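Local coordinates for protein cellobiose 2-epimerase (PDB 3VW5) that catalyses the reversible epimerization of cellobiose to 4-O-beta-D-glucopyranosyl-D-mannose, interconverting the unmodified disaccharides within an (alpha/alpha)6 barrel, at residues K144-E149 / R158-V163. The protein carries 2 engineered substitutions. Residues are numbered along the deposited sequence; the frame is centred on the assembly and turned at random.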
loop_
_atom_site.group_PDB
_atom_site.type_symbol
_atom_site.label_atom_id
_atom_site.label_comp_id
_atom_site.label_asym_id
_atom_site.label_seq_id
_atom_site.Cartn_x
_atom_site.Cartn_y
_atom_site.Cartn_z
ATOM N N LYS A 144 1.842 4.343 -21.809
ATOM C CA LYS A 144 2.321 5.266 -22.829
ATOM C C LYS A 144 3.612 5.979 -22.409
ATOM O O LYS A 144 4.595 6.010 -23.155
ATOM C CB LYS A 144 1.248 6.319 -23.120
ATOM C CG LYS A 144 1.445 7.092 -24.424
ATOM C CD LYS A 144 1.644 6.101 -25.557
ATOM C CE LYS A 144 1.003 6.568 -26.861
ATOM N NZ LYS A 144 1.862 7.556 -27.576
ATOM N N ASN A 145 3.606 6.553 -21.212
ATOM C CA ASN A 145 4.639 7.506 -20.837
ATOM C C ASN A 145 5.747 7.020 -19.907
ATOM O O ASN A 145 6.795 7.666 -19.825
ATOM C CB ASN A 145 4.002 8.789 -20.277
ATOM C CG ASN A 145 3.018 9.415 -21.254
ATOM O OD1 ASN A 145 3.418 10.035 -22.235
ATOM N ND2 ASN A 145 1.727 9.232 -21.003
ATOM N N THR A 146 5.538 5.903 -19.212
ATOM C CA THR A 146 6.497 5.492 -18.173
ATOM C C THR A 146 7.212 4.200 -18.508
ATOM O O THR A 146 8.175 3.837 -17.856
ATOM C CB THR A 146 5.836 5.322 -16.789
ATOM O OG1 THR A 146 5.061 4.112 -16.751
ATOM C CG2 THR A 146 4.947 6.511 -16.467
ATOM N N LEU A 147 6.733 3.496 -19.522
ATOM C CA LEU A 147 7.314 2.212 -19.873
ATOM C C LEU A 147 8.441 2.381 -20.879
ATOM O O LEU A 147 8.225 2.852 -21.994
ATOM C CB LEU A 147 6.240 1.280 -20.442
ATOM C CG LEU A 147 6.700 -0.147 -20.741
ATOM C CD1 LEU A 147 7.256 -0.802 -19.490
ATOM C CD2 LEU A 147 5.579 -0.972 -21.322
ATOM N N TYR A 148 9.642 1.978 -20.488
ATOM C CA TYR A 148 10.770 1.956 -21.408
ATOM C C TYR A 148 11.149 0.506 -21.686
ATOM O O TYR A 148 10.543 -0.394 -21.103
ATOM C CB TYR A 148 11.927 2.795 -20.853
ATOM C CG TYR A 148 11.645 4.288 -20.894
ATOM C CD1 TYR A 148 12.410 5.141 -21.693
ATOM C CD2 TYR A 148 10.588 4.841 -20.169
ATOM C CE1 TYR A 148 12.156 6.497 -21.749
ATOM C CE2 TYR A 148 10.322 6.206 -20.222
ATOM C CZ TYR A 148 11.114 7.025 -21.019
ATOM O OH TYR A 148 10.868 8.378 -21.092
ATOM N N GLU A 149 12.109 0.269 -22.580
ATOM C CA GLU A 149 12.437 -1.105 -22.999
ATOM C C GLU A 149 12.805 -2.025 -21.846
ATOM O O GLU A 149 12.508 -3.211 -21.883
ATOM C CB GLU A 149 13.582 -1.153 -24.014
ATOM C CG GLU A 149 13.226 -0.730 -25.408
ATOM C CD GLU A 149 12.340 -1.717 -26.151
ATOM O OE1 GLU A 149 12.623 -2.942 -26.165
ATOM O OE2 GLU A 149 11.353 -1.249 -26.741
ATOM N N ARG A 158 5.360 17.174 -14.706
ATOM C CA ARG A 158 4.014 17.100 -15.263
ATOM C C ARG A 158 4.013 16.657 -16.722
ATOM O O ARG A 158 3.181 15.860 -17.141
ATOM C CB ARG A 158 3.298 18.436 -15.131
ATOM C CG ARG A 158 1.908 18.348 -15.654
ATOM C CD ARG A 158 1.261 19.678 -15.728
ATOM N NE ARG A 158 -0.098 19.491 -16.214
ATOM C CZ ARG A 158 -0.871 20.464 -16.677
ATOM N NH1 ARG A 158 -0.415 21.711 -16.725
ATOM N NH2 ARG A 158 -2.095 20.180 -17.089
ATOM N N GLN A 159 4.983 17.170 -17.470
ATOM C CA GLN A 159 5.097 16.954 -18.902
ATOM C C GLN A 159 5.880 15.677 -19.251
ATOM O O GLN A 159 6.297 15.499 -20.389
ATOM C CB GLN A 159 5.763 18.175 -19.554
ATOM C CG GLN A 159 5.055 19.501 -19.251
ATOM C CD GLN A 159 5.885 20.474 -18.388
ATOM O OE1 GLN A 159 6.711 21.243 -18.907
ATOM N NE2 GLN A 159 5.656 20.450 -17.069
ATOM N N TRP A 160 6.084 14.790 -18.281
ATOM C CA TRP A 160 6.717 13.483 -18.542
ATOM C C TRP A 160 8.203 13.536 -18.910
ATOM O O TRP A 160 8.730 12.589 -19.495
ATOM C CB TRP A 160 5.981 12.695 -19.622
ATOM C CG TRP A 160 4.525 12.407 -19.353
ATOM C CD1 TRP A 160 3.458 12.888 -20.059
ATOM C CD2 TRP A 160 3.970 11.566 -18.326
ATOM N NE1 TRP A 160 2.280 12.406 -19.540
ATOM C CE2 TRP A 160 2.562 11.594 -18.478
ATOM C CE3 TRP A 160 4.526 10.799 -17.295
ATOM C CZ2 TRP A 160 1.705 10.877 -17.647
ATOM C CZ3 TRP A 160 3.679 10.094 -16.466
ATOM C CH2 TRP A 160 2.280 10.133 -16.645
ATOM N N ARG A 161 8.877 14.633 -18.578
ATOM C CA ARG A 161 10.327 14.679 -18.696
ATOM C C ARG A 161 10.943 14.122 -17.417
ATOM O O ARG A 161 10.528 14.469 -16.306
ATOM C CB ARG A 161 10.810 16.106 -18.958
ATOM C CG ARG A 161 10.190 16.726 -20.208
ATOM C CD ARG A 161 10.478 18.226 -20.319
ATOM N NE ARG A 161 9.852 18.996 -19.249
ATOM C CZ ARG A 161 9.684 20.314 -19.280
ATOM N NH1 ARG A 161 10.094 21.011 -20.333
ATOM N NH2 ARG A 161 9.104 20.936 -18.257
ATOM N N LEU A 162 11.939 13.260 -17.575
ATOM C CA LEU A 162 12.563 12.573 -16.445
ATOM C C LEU A 162 13.180 13.489 -15.364
ATOM O O LEU A 162 13.868 14.463 -15.684
ATOM C CB LEU A 162 13.614 11.593 -16.958
ATOM C CG LEU A 162 14.026 10.619 -15.868
ATOM C CD1 LEU A 162 13.424 9.251 -16.137
ATOM C CD2 LEU A 162 15.551 10.547 -15.743
ATOM N N VAL A 163 12.913 13.164 -14.094
ATOM C CA VAL A 163 13.584 13.792 -12.939
ATOM C C VAL A 163 14.095 12.765 -11.916
ATOM O O VAL A 163 13.866 11.561 -12.059
ATOM C CB VAL A 163 12.670 14.776 -12.160
ATOM C CG1 VAL A 163 13.539 15.845 -11.483
ATOM C CG2 VAL A 163 11.639 15.415 -13.064
#
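Asn-145 and Trp-160 meet in an amide-on-indole stack that joins the C-terminal end of helix 129-145 to the long loop leaving strand 151-156, near the periphery of the barrel. The amide of Asn-145 lies almost flat on the indole, the two planes only 6° apart. Asn-145 CG sits 3.5 Å from Trp-160 NE1. Asn-145 OD1 lies 3.6 Å from Trp-160 CD1, and Asn-145 ND2 stands over the NE1-CE2 side of Trp-160. Alongside, Asn-145 CB makes a CH-pi contact, 3.6 Å from the centroid of the Trp-160 six-membered ring and 19° off its normal. With CG of Asn-145 anti to the carbonyl carbon (chi1 -56°), the amide is laid over the same indole face that CB already meets. Thr-146 adds its methyl, CG2 coming obliquely to within 3.8 Å of Trp-160 CZ3.

No hydrogen bond crosses between the segments; several of the polar atoms have partners elsewhere. Asn-145 ND2 donates to Asp-141 O and Thr-146 OG1 is bonded to Ile-142 O, so both side chains are tied to backbone carbonyls in the last turn of helix 129-145. Trp-160 NE1 bonds to Tyr-89 O, fixing the rotation of the indole, and the carbonyl O of Arg-158 lies over its opposite face, offset toward the rim. Ile-112 of helix 109-126 also touches the tryptophan. An alanine in place of Trp-160 would probably uncover the Asn-145 amide, open a gap beside the Thr-146 methyl and leave Tyr-89 O without its indole donor.

Strand 147-148, which follows the helix directly, pairs antiparallel with strand 151-156, and the loop leaving this hairpin carries Trp-160 back onto the helix end, within one of the links between successive helices in the (alpha/alpha)6 barrel of the cellobiose 2-epimerase family.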